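Aminotransferase class I and II (Streptococcus suis 89/1591, PDB 3OP7) probably catalyses pyridoxal-phosphate-dependent amino-group transfer, as a class I/II aminotransferase that holds the cofactor covalently as a Schiff base. Local coordinates at residues G139-L144 against R173-E178; I109-T114 against W132-E137; E295-Y300 against Q366-F371. One frame throughout, in Å; residues are numbered along the deposited sequence.

Contact 1: G139-L144 against R173-E178. With EDO (1,2-ethanediol), chain F; EDO (1,2-ethanediol), chain K.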
loop_
_atom_site.group_PDB
_atom_site.type_symbol
_atom_site.label_atom_id
_atom_site.label_comp_id
_atom_site.label_asym_id
_atom_site.label_seq_id
_atom_site.Cartn_x
_atom_site.Cartn_y
_atom_site.Cartn_z
ATOM N N GLY A 139 6.149 -30.690 14.834
ATOM C CA GLY A 139 6.673 -30.145 13.580
ATOM C C GLY A 139 6.257 -28.710 13.314
ATOM O O GLY A 139 6.178 -28.258 12.149
ATOM N N TRP A 140 6.050 -27.974 14.403
ATOM C CA TRP A 140 5.599 -26.574 14.384
ATOM C C TRP A 140 4.206 -26.395 13.768
ATOM O O TRP A 140 3.854 -25.310 13.368
ATOM C CB TRP A 140 6.581 -25.610 13.673
ATOM C CG TRP A 140 7.854 -25.285 14.455
ATOM C CD1 TRP A 140 9.135 -25.521 14.053
ATOM C CD2 TRP A 140 7.951 -24.630 15.724
ATOM N NE1 TRP A 140 10.033 -25.053 14.997
ATOM C CE2 TRP A 140 9.333 -24.509 16.037
ATOM C CE3 TRP A 140 7.017 -24.117 16.622
ATOM C CZ2 TRP A 140 9.788 -23.899 17.215
ATOM C CZ3 TRP A 140 7.461 -23.502 17.786
ATOM C CH2 TRP A 140 8.848 -23.440 18.094
ATOM N N LEU A 141 3.444 -27.476 13.638
ATOM C CA LEU A 141 2.083 -27.339 13.214
ATOM C C LEU A 141 1.170 -27.166 14.427
ATOM O O LEU A 141 1.418 -27.723 15.512
ATOM C CB LEU A 141 1.637 -28.521 12.384
ATOM C CG LEU A 141 2.385 -28.801 11.092
ATOM C CD1 LEU A 141 1.968 -30.176 10.579
ATOM C CD2 LEU A 141 2.202 -27.635 10.107
ATOM N N PRO A 142 0.061 -26.460 14.235
ATOM C CA PRO A 142 -0.921 -26.346 15.332
ATOM C C PRO A 142 -1.806 -27.568 15.336
ATOM O O PRO A 142 -1.692 -28.398 14.433
ATOM C CB PRO A 142 -1.725 -25.125 14.936
ATOM C CG PRO A 142 -1.796 -25.261 13.455
ATOM C CD PRO A 142 -0.435 -25.766 13.027
ATOM N N ASP A 143 -2.620 -27.727 16.376
ATOM C CA ASP A 143 -3.356 -28.974 16.582
ATOM C C ASP A 143 -4.787 -28.771 16.050
ATOM O O ASP A 143 -5.538 -27.947 16.539
ATOM C CB ASP A 143 -3.337 -29.315 18.077
ATOM C CG ASP A 143 -4.037 -30.624 18.439
ATOM O OD1 ASP A 143 -4.620 -31.336 17.577
ATOM O OD2 ASP A 143 -4.012 -30.922 19.647
ATOM N N LEU A 144 -5.148 -29.549 15.048
ATOM C CA LEU A 144 -6.511 -29.523 14.506
ATOM C C LEU A 144 -7.575 -29.827 15.558
ATOM O O LEU A 144 -8.652 -29.226 15.493
ATOM C CB LEU A 144 -6.620 -30.468 13.333
ATOM C CG LEU A 144 -5.870 -30.070 12.062
ATOM C CD1 LEU A 144 -5.681 -31.285 11.149
ATOM C CD2 LEU A 144 -6.628 -28.887 11.345
ATOM N N ARG A 173 -1.341 -31.291 1.866
ATOM C CA ARG A 173 -2.707 -31.507 1.410
ATOM C C ARG A 173 -3.566 -32.242 2.429
ATOM O O ARG A 173 -4.673 -31.844 2.664
ATOM C CB ARG A 173 -2.725 -32.318 0.103
ATOM C CG ARG A 173 -4.140 -32.690 -0.390
ATOM C CD ARG A 173 -4.086 -33.451 -1.718
ATOM N NE ARG A 173 -3.671 -32.579 -2.822
ATOM C CZ ARG A 173 -4.481 -31.786 -3.526
ATOM N NH1 ARG A 173 -5.770 -31.674 -3.256
ATOM N NH2 ARG A 173 -3.983 -31.098 -4.520
ATOM N N THR A 174 -3.066 -33.333 2.988
ATOM C CA THR A 174 -3.861 -34.129 3.947
ATOM C C THR A 174 -4.301 -33.247 5.143
ATOM O O THR A 174 -5.457 -33.287 5.573
ATOM C CB THR A 174 -3.077 -35.324 4.443
ATOM O OG1 THR A 174 -2.718 -36.138 3.313
ATOM C CG2 THR A 174 -3.907 -36.195 5.422
ATOM N N TYR A 175 -3.357 -32.489 5.676
ATOM C CA TYR A 175 -3.644 -31.510 6.719
ATOM C C TYR A 175 -4.634 -30.435 6.322
ATOM O O TYR A 175 -5.594 -30.170 7.059
ATOM C CB TYR A 175 -2.348 -30.843 7.176
ATOM C CG TYR A 175 -2.497 -30.068 8.464
ATOM C CD1 TYR A 175 -3.087 -28.831 8.491
ATOM C CD2 TYR A 175 -2.024 -30.601 9.668
ATOM C CE1 TYR A 175 -3.230 -28.132 9.704
ATOM C CE2 TYR A 175 -2.138 -29.888 10.844
ATOM C CZ TYR A 175 -2.770 -28.679 10.852
ATOM O OH TYR A 175 -2.893 -28.005 12.030
ATOM N N LEU A 176 -4.383 -29.773 5.183
ATOM C CA LEU A 176 -5.257 -28.747 4.677
ATOM C C LEU A 176 -6.702 -29.207 4.439
ATOM O O LEU A 176 -7.636 -28.430 4.646
ATOM C CB LEU A 176 -4.716 -28.119 3.365
ATOM C CG LEU A 176 -3.427 -27.307 3.472
ATOM C CD1 LEU A 176 -2.840 -26.957 2.082
ATOM C CD2 LEU A 176 -3.587 -26.001 4.297
ATOM N N GLU A 177 -6.880 -30.421 3.937
ATOM C CA GLU A 177 -8.194 -30.933 3.676
ATOM C C GLU A 177 -8.979 -31.071 4.993
ATOM O O GLU A 177 -10.192 -30.811 5.003
ATOM C CB GLU A 177 -8.119 -32.283 2.866
ATOM C CG GLU A 177 -7.774 -31.953 1.380
ATOM C CD GLU A 177 -7.559 -33.165 0.435
ATOM O OE1 GLU A 177 -7.325 -34.272 0.905
ATOM O OE2 GLU A 177 -7.574 -32.946 -0.804
ATOM N N GLU A 178 -8.301 -31.479 6.070
ATOM C CA GLU A 178 -8.922 -31.606 7.388
ATOM C C GLU A 178 -9.263 -30.222 7.985
ATOM O O GLU A 178 -10.364 -30.022 8.534
ATOM C CB GLU A 178 -8.046 -32.492 8.324
ATOM C CG GLU A 178 -8.819 -32.941 9.555
ATOM C CD GLU A 178 -8.088 -33.879 10.466
ATOM O OE1 GLU A 178 -7.040 -34.446 10.095
ATOM O OE2 GLU A 178 -8.576 -34.029 11.591
HETATM C C1 EDO F . 6.408 -29.891 7.557
HETATM O O1 EDO F . 7.123 -28.640 7.452
HETATM C C2 EDO F . 5.696 -30.025 8.908
HETATM O O2 EDO F . 6.622 -29.903 10.007
HETATM C C1 EDO K . -3.492 -28.699 -7.571
HETATM O O1 EDO K . -4.781 -29.184 -7.155
HETATM C C2 EDO K . -2.484 -28.844 -6.432
HETATM O O2 EDO K . -1.475 -27.816 -6.404
#

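Contact 2: I109-T114 against W132-E137. With SO4 (sulfate ion), chain E.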
loop_
_atom_site.group_PDB
_atom_site.type_symbol
_atom_site.label_atom_id
_atom_site.label_comp_id
_atom_site.label_asym_id
_atom_site.label_seq_id
_atom_site.Cartn_x
_atom_site.Cartn_y
_atom_site.Cartn_z
ATOM N N ILE A 109 -9.818 -16.648 13.893
ATOM C CA ILE A 109 -8.791 -17.482 14.476
ATOM C C ILE A 109 -7.538 -17.390 13.624
ATOM O O ILE A 109 -7.626 -17.513 12.405
ATOM C CB ILE A 109 -9.250 -18.941 14.526
ATOM C CG1 ILE A 109 -10.532 -19.063 15.352
ATOM C CG2 ILE A 109 -8.130 -19.888 15.063
ATOM C CD1 ILE A 109 -11.154 -20.484 15.318
ATOM N N SER A 110 -6.396 -17.119 14.265
ATOM C CA SER A 110 -5.129 -16.979 13.563
ATOM C C SER A 110 -4.125 -17.933 14.071
ATOM O O SER A 110 -3.983 -18.091 15.294
ATOM C CB SER A 110 -4.571 -15.575 13.718
ATOM O OG SER A 110 -3.313 -15.467 13.044
ATOM N N LEU A 111 -3.446 -18.597 13.129
ATOM C CA LEU A 111 -2.213 -19.303 13.415
ATOM C C LEU A 111 -1.312 -18.390 14.258
ATOM O O LEU A 111 -1.313 -17.176 14.077
ATOM C CB LEU A 111 -1.521 -19.677 12.095
ATOM C CG LEU A 111 -0.339 -20.640 12.122
ATOM C CD1 LEU A 111 -0.770 -21.997 12.636
ATOM C CD2 LEU A 111 0.320 -20.687 10.701
ATOM N N TYR A 112 -0.537 -18.980 15.177
ATOM C CA TYR A 112 0.228 -18.154 16.105
ATOM C C TYR A 112 1.389 -18.925 16.701
ATOM O O TYR A 112 1.224 -20.095 17.124
ATOM C CB TYR A 112 -0.658 -17.611 17.240
ATOM C CG TYR A 112 0.047 -16.563 18.049
ATOM C CD1 TYR A 112 0.086 -15.244 17.596
ATOM C CD2 TYR A 112 0.719 -16.873 19.229
ATOM C CE1 TYR A 112 0.747 -14.256 18.280
ATOM C CE2 TYR A 112 1.379 -15.862 19.951
ATOM C CZ TYR A 112 1.399 -14.565 19.452
ATOM O OH TYR A 112 2.042 -13.523 20.110
ATOM N N PRO A 113 2.587 -18.309 16.711
ATOM C CA PRO A 113 3.006 -17.111 16.024
ATOM C C PRO A 113 2.941 -17.293 14.541
ATOM O O PRO A 113 2.975 -18.400 14.034
ATOM C CB PRO A 113 4.510 -16.976 16.379
ATOM C CG PRO A 113 4.823 -17.958 17.223
ATOM C CD PRO A 113 3.662 -18.830 17.558
ATOM N N THR A 114 2.787 -16.188 13.843
ATOM C CA THR A 114 2.776 -16.196 12.414
ATOM C C THR A 114 3.092 -14.770 11.970
ATOM O O THR A 114 3.425 -13.925 12.788
ATOM C CB THR A 114 1.378 -16.600 11.845
ATOM O OG1 THR A 114 1.504 -16.768 10.444
ATOM C CG2 THR A 114 0.269 -15.541 12.137
ATOM N N TRP A 132 -4.336 -19.796 17.432
ATOM C CA TRP A 132 -4.214 -21.222 17.195
ATOM C C TRP A 132 -2.723 -21.547 17.206
ATOM O O TRP A 132 -2.015 -21.283 16.236
ATOM C CB TRP A 132 -4.870 -21.512 15.850
ATOM C CG TRP A 132 -4.968 -22.988 15.507
ATOM C CD1 TRP A 132 -5.047 -24.054 16.383
ATOM C CD2 TRP A 132 -5.042 -23.555 14.190
ATOM N NE1 TRP A 132 -5.158 -25.213 15.677
ATOM C CE2 TRP A 132 -5.130 -24.947 14.338
ATOM C CE3 TRP A 132 -5.010 -23.026 12.901
ATOM C CZ2 TRP A 132 -5.224 -25.817 13.223
ATOM C CZ3 TRP A 132 -5.097 -23.888 11.806
ATOM C CH2 TRP A 132 -5.208 -25.238 11.965
ATOM N N GLN A 133 -2.295 -22.161 18.311
ATOM C CA GLN A 133 -0.866 -22.215 18.691
ATOM C C GLN A 133 -0.094 -23.330 17.983
ATOM O O GLN A 133 -0.469 -24.495 18.045
ATOM C CB GLN A 133 -0.697 -22.414 20.218
ATOM C CG GLN A 133 -1.279 -21.267 21.090
ATOM C CD GLN A 133 -0.417 -20.026 21.149
ATOM O OE1 GLN A 133 0.751 -20.026 20.720
ATOM N NE2 GLN A 133 -1.004 -18.930 21.652
ATOM N N ILE A 134 1.015 -22.961 17.333
ATOM C CA ILE A 134 1.888 -23.921 16.707
ATOM C C ILE A 134 2.589 -24.690 17.828
ATOM O O ILE A 134 2.803 -24.143 18.931
ATOM C CB ILE A 134 2.895 -23.303 15.717
ATOM C CG1 ILE A 134 3.880 -22.378 16.433
ATOM C CG2 ILE A 134 2.130 -22.528 14.554
ATOM C CD1 ILE A 134 4.804 -21.582 15.460
ATOM N N GLU A 135 2.910 -25.956 17.537
ATOM C CA GLU A 135 3.498 -26.858 18.491
ATOM C C GLU A 135 4.808 -27.480 17.988
ATOM O O GLU A 135 4.844 -28.305 17.059
ATOM C CB GLU A 135 2.491 -27.953 18.893
ATOM C CG GLU A 135 1.426 -27.391 19.870
ATOM C CD GLU A 135 0.185 -28.264 20.037
ATOM O OE1 GLU A 135 0.240 -29.450 19.672
ATOM O OE2 GLU A 135 -0.856 -27.725 20.490
ATOM N N GLU A 136 5.881 -27.084 18.660
ATOM C CA GLU A 136 7.196 -27.472 18.237
ATOM C C GLU A 136 7.273 -28.987 18.285
ATOM O O GLU A 136 7.931 -29.579 17.445
ATOM C CB GLU A 136 8.262 -26.878 19.143
ATOM C CG GLU A 136 9.687 -27.221 18.680
ATOM C CD GLU A 136 10.668 -27.134 19.798
ATOM O OE1 GLU A 136 10.419 -27.837 20.790
ATOM O OE2 GLU A 136 11.647 -26.356 19.697
ATOM N N GLU A 137 6.563 -29.599 19.238
ATOM C CA GLU A 137 6.593 -31.070 19.401
ATOM C C GLU A 137 5.924 -31.770 18.227
ATOM O O GLU A 137 6.141 -32.969 18.039
ATOM C CB GLU A 137 5.922 -31.539 20.722
HETATM S S SO4 E . 5.237 -26.593 22.103
HETATM O O1 SO4 E . 5.679 -25.646 21.038
HETATM O O2 SO4 E . 3.871 -26.293 22.530
HETATM O O3 SO4 E . 5.287 -28.012 21.688
HETATM O O4 SO4 E . 6.145 -26.414 23.246
#

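Contact 3: E295-Y300 against Q366-F371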
loop_
_atom_site.group_PDB
_atom_site.type_symbol
_atom_site.label_atom_id
_atom_site.label_comp_id
_atom_site.label_asym_id
_atom_site.label_seq_id
_atom_site.Cartn_x
_atom_site.Cartn_y
_atom_site.Cartn_z
ATOM N N GLU A 295 27.006 -27.776 15.838
ATOM C CA GLU A 295 26.963 -26.844 16.955
ATOM C C GLU A 295 26.054 -27.424 18.060
ATOM O O GLU A 295 24.816 -27.503 17.886
ATOM C CB GLU A 295 26.475 -25.462 16.438
ATOM C CG GLU A 295 26.205 -24.394 17.502
ATOM C CD GLU A 295 27.360 -24.189 18.446
ATOM O OE1 GLU A 295 28.440 -23.787 17.935
ATOM O OE2 GLU A 295 27.186 -24.438 19.684
ATOM N N PRO A 296 26.641 -27.809 19.207
ATOM C CA PRO A 296 25.830 -28.505 20.216
ATOM C C PRO A 296 24.803 -27.630 20.957
ATOM O O PRO A 296 23.859 -28.163 21.555
ATOM C CB PRO A 296 26.884 -29.077 21.189
ATOM C CG PRO A 296 28.069 -28.198 21.029
ATOM C CD PRO A 296 28.039 -27.623 19.642
ATOM N N LEU A 297 24.958 -26.307 20.898
ATOM C CA LEU A 297 24.029 -25.391 21.573
ATOM C C LEU A 297 22.868 -24.966 20.688
ATOM O O LEU A 297 22.056 -24.117 21.094
ATOM C CB LEU A 297 24.763 -24.144 22.082
ATOM C CG LEU A 297 25.800 -24.386 23.193
ATOM C CD1 LEU A 297 26.357 -23.044 23.683
ATOM C CD2 LEU A 297 25.209 -25.218 24.343
ATOM N N VAL A 298 22.788 -25.490 19.470
ATOM C CA VAL A 298 21.667 -25.103 18.604
ATOM C C VAL A 298 21.024 -26.317 17.991
ATOM O O VAL A 298 21.688 -27.299 17.710
ATOM C CB VAL A 298 22.078 -24.137 17.461
ATOM C CG1 VAL A 298 22.997 -23.039 17.989
ATOM C CG2 VAL A 298 22.773 -24.892 16.333
ATOM N N SER A 299 19.723 -26.233 17.760
ATOM C CA SER A 299 18.994 -27.339 17.153
ATOM C C SER A 299 17.765 -26.722 16.507
ATOM O O SER A 299 17.409 -25.572 16.830
ATOM C CB SER A 299 18.632 -28.426 18.196
ATOM O OG SER A 299 17.589 -27.967 19.050
ATOM N N TYR A 300 17.156 -27.431 15.565
ATOM C CA TYR A 300 15.902 -26.909 14.977
ATOM C C TYR A 300 15.037 -27.976 14.311
ATOM O O TYR A 300 15.476 -29.139 14.163
ATOM C CB TYR A 300 16.211 -25.746 14.033
ATOM C CG TYR A 300 16.672 -26.025 12.610
ATOM C CD1 TYR A 300 17.268 -27.228 12.231
ATOM C CD2 TYR A 300 16.632 -25.024 11.676
ATOM C CE1 TYR A 300 17.745 -27.419 10.911
ATOM C CE2 TYR A 300 17.089 -25.215 10.364
ATOM C CZ TYR A 300 17.639 -26.403 9.988
ATOM O OH TYR A 300 18.103 -26.584 8.696
ATOM N N GLN A 366 31.420 -18.683 17.209
ATOM C CA GLN A 366 32.401 -17.991 18.064
ATOM C C GLN A 366 31.742 -17.418 19.319
ATOM O O GLN A 366 32.240 -17.590 20.431
ATOM C CB GLN A 366 33.078 -16.846 17.300
ATOM C CG GLN A 366 34.308 -17.213 16.455
ATOM C CD GLN A 366 34.880 -15.978 15.773
ATOM O OE1 GLN A 366 34.957 -14.914 16.391
ATOM N NE2 GLN A 366 35.266 -16.102 14.498
ATOM N N PHE A 367 30.615 -16.738 19.118
ATOM C CA PHE A 367 29.834 -16.179 20.206
ATOM C C PHE A 367 29.351 -17.293 21.142
ATOM O O PHE A 367 29.481 -17.181 22.360
ATOM C CB PHE A 367 28.646 -15.383 19.631
ATOM C CG PHE A 367 27.936 -14.542 20.640
ATOM C CD1 PHE A 367 28.620 -13.582 21.380
ATOM C CD2 PHE A 367 26.572 -14.697 20.853
ATOM C CE1 PHE A 367 27.950 -12.793 22.327
ATOM C CE2 PHE A 367 25.908 -13.919 21.793
ATOM C CZ PHE A 367 26.590 -12.965 22.525
ATOM N N LEU A 368 28.856 -18.382 20.563
ATOM C CA LEU A 368 28.330 -19.515 21.351
ATOM C C LEU A 368 29.367 -20.224 22.217
ATOM O O LEU A 368 29.018 -20.751 23.279
ATOM C CB LEU A 368 27.615 -20.539 20.454
ATOM C CG LEU A 368 26.229 -20.118 19.953
ATOM C CD1 LEU A 368 25.853 -20.896 18.706
ATOM C CD2 LEU A 368 25.167 -20.285 21.041
ATOM N N ARG A 369 30.636 -20.239 21.797
ATOM C CA ARG A 369 31.706 -20.799 22.658
ATOM C C ARG A 369 31.840 -20.047 24.006
ATOM O O ARG A 369 32.328 -20.615 24.978
ATOM C CB ARG A 369 33.058 -20.863 21.921
ATOM C CG ARG A 369 33.214 -22.105 21.013
ATOM N N ARG A 370 31.368 -18.797 24.066
ATOM C CA ARG A 370 31.328 -18.024 25.317
ATOM C C ARG A 370 30.310 -18.558 26.357
ATOM O O ARG A 370 30.406 -18.208 27.537
ATOM C CB ARG A 370 31.072 -16.528 25.049
ATOM C CG ARG A 370 32.023 -15.865 24.040
ATOM N N PHE A 371 29.380 -19.426 25.942
ATOM C CA PHE A 371 28.355 -19.991 26.852
ATOM C C PHE A 371 28.475 -21.498 27.203
ATOM O O PHE A 371 27.550 -22.055 27.801
ATOM C CB PHE A 371 26.953 -19.730 26.282
ATOM C CG PHE A 371 26.674 -18.280 26.014
ATOM C CD1 PHE A 371 26.188 -17.454 27.020
ATOM C CD2 PHE A 371 26.925 -17.737 24.763
ATOM C CE1 PHE A 371 25.934 -16.103 26.778
ATOM C CE2 PHE A 371 26.675 -16.386 24.503
ATOM C CZ PHE A 371 26.178 -15.568 25.513
#

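Contact 1: G139-L144 against R173-E178
The phenol ring of Tyr175 has Leu144 over one face and the carbonyl oxygen of Pro142 at its edge, in the ring plane. Leu144 CD1 stands 3.9 Å from the centroid of the Tyr175 ring, only 14° off the normal, a CH-pi contact, while Leu144 CG comes within 3.6 Å of Tyr175 CZ. Leu141 CD1 approaches obliquely, 4.1 Å from Tyr175 CD2. At the far end of the ring, Tyr175 OH donates a hydrogen bond of 2.7 Å to Pro142 O, reaching it from well above the carbonyl plane, and the same hydroxyl lies 3.3 Å from Pro142 CG. The tyrosine has its CG anti to the backbone N (chi1 -166°), which turns the ring toward residues 141-144 and carries its hydroxyl to Pro142 O.

This is helix-on-sheet packing in the large domain of a fold-type I PLP enzyme: helix 173-184 lies against the short edge strand 141-142 and the start of helix 144-150, which Asp143 N-caps through Glu145 N. Trp132 of the neighbouring strand also touches the tyrosine. Farther along helix 173-184, Glu178 lays its carboxylate against Leu144, with Glu178 OE1 3.6 Å from Leu144 CD1; Glu178 OE2 forms a salt bridge with Arg148 of helix 144-150. Just before the edge strand, Gly139 O accepts a hydrogen bond of 2.7 Å from O2 of an ethanediol molecule, probably a leftover of crystallisation.

Contact 2: I109-T114 against W132-E137
Ile134 meets the end of strand 107-112 and the proline after it with every atom of its side chain. CB sits near the carbonyl oxygen of Tyr112. From there the CG2 branch turns to Leu111, Ile134 CG2 lying 3.5 Å from Leu111 CD1, with the two side chains crossing at about a right angle. The other branch starts between the backbone N and the carbonyl carbon (chi1 65°), which sends it to the proline: Ile134 CG1 is 3.6 Å from Tyr112 O and 3.7 Å from Pro113 CD. At the tip, Ile134 CD1 packs 3.6 Å from Pro113 CD. A cis peptide bond precedes that proline.

The strands are parallel neighbours, joined through helix 117-124 as a beta-alpha-beta unit of the central sheet. Trp132 N donates a hydrogen bond of 2.8 Å to Ser110 O, and Ile134 N binds Tyr112 O at 2.9 Å; the bond from Tyr112 N to Trp132 O is weak. On the face with Leu111, Trp132 CB packs 3.7 Å from Ile109 CG2, while the indole NE1 bonds to Asp143 O. On the other face Gln133 runs beside Tyr112, Gln133 OE1 lying 3.5 Å from Tyr112 CD2 in the ring plane, and the amide stands almost perpendicular to the ring.

Neither polar tip is satisfied by this neighbour: Gln133 OE1 accepts from Arg342 and Tyr112 OH pairs with Glu341. The strands are therefore joined by backbone bonds and apolar branches, while the polar ends of Tyr112 and Gln133 turn to Glu341 and Arg342.

Contact 3: E295-Y300 against Q366-F371
Leu368 of helix 354-368 fits against the beta turn that leads from helix 270-294 into strand 298-300. These elements belong to the C-terminal part of the chain, where an antiparallel sheet is packed against helices, as in the small domain of fold-type I aminotransferases. The turn is type I, from Glu295 to Val298, and three of its side chains touch the leucine.

Leu368 carries its CG anti to the carbonyl carbon, beside the backbone N, and from there its two methyls divide the work. Leu368 CD1 meets Val298 CG1 at 3.6 Å, the side chains crossing at about a right angle, and is equally close, 3.6 Å, to Glu295 CD. The other methyl, Leu368 CD2, turns to Leu297 and lies 4.0 Å from Leu297 CD1; here the two leucines slide past each other in opposite directions. Leu297 CD1 goes farther, to 3.5 Å from the backbone oxygen of Leu368, and the same methyl, Leu297 CD1, lies 4.3 Å from Phe371 CB.

Of the turn's three, Glu295 is the polar one, and its shape explains how it touches the leucine. It starts with CG anti to the backbone N (chi1 173°), then bends at chi2 (52°), so the chain folds back over its own turn and presents CG and the carboxylate carbon to Leu368. OE1 also has a weak hydrogen bond with Ser365 OG, from the same helix as Leu368. Phe322 of helix 319-330 packs on Leu368 as well, and Val298 touches Val311 and Ile313 of the adjoining strand. The other carboxylate oxygen, Glu295 OE2, accepts the backbone N-H of Leu297, 3.2 Å from Leu297 N, on its anti side, 18° out of the carboxylate plane.

Contacts 1 and 2 adjoin, their centres 11 Å apart, and share the large mixed sheet: strands 128-135 and 141-142 are neighbours in it, and Leu141 O and Glu135 N make a probable hydrogen bond between them. Contact 2 is the buried one of this pair, strand against strand and bonded mainly through the backbone, whereas contact 1, at the sheet's edge and partly buried, relies on one tyrosine with its single hydroxyl bond. Contact 3 stands apart, about 31 Å and 26 Å from the other two centres, on a different, antiparallel sheet. Although it lies 28 Å from the centre of the chain, it too is buried, and its two segments meet through apolar packing.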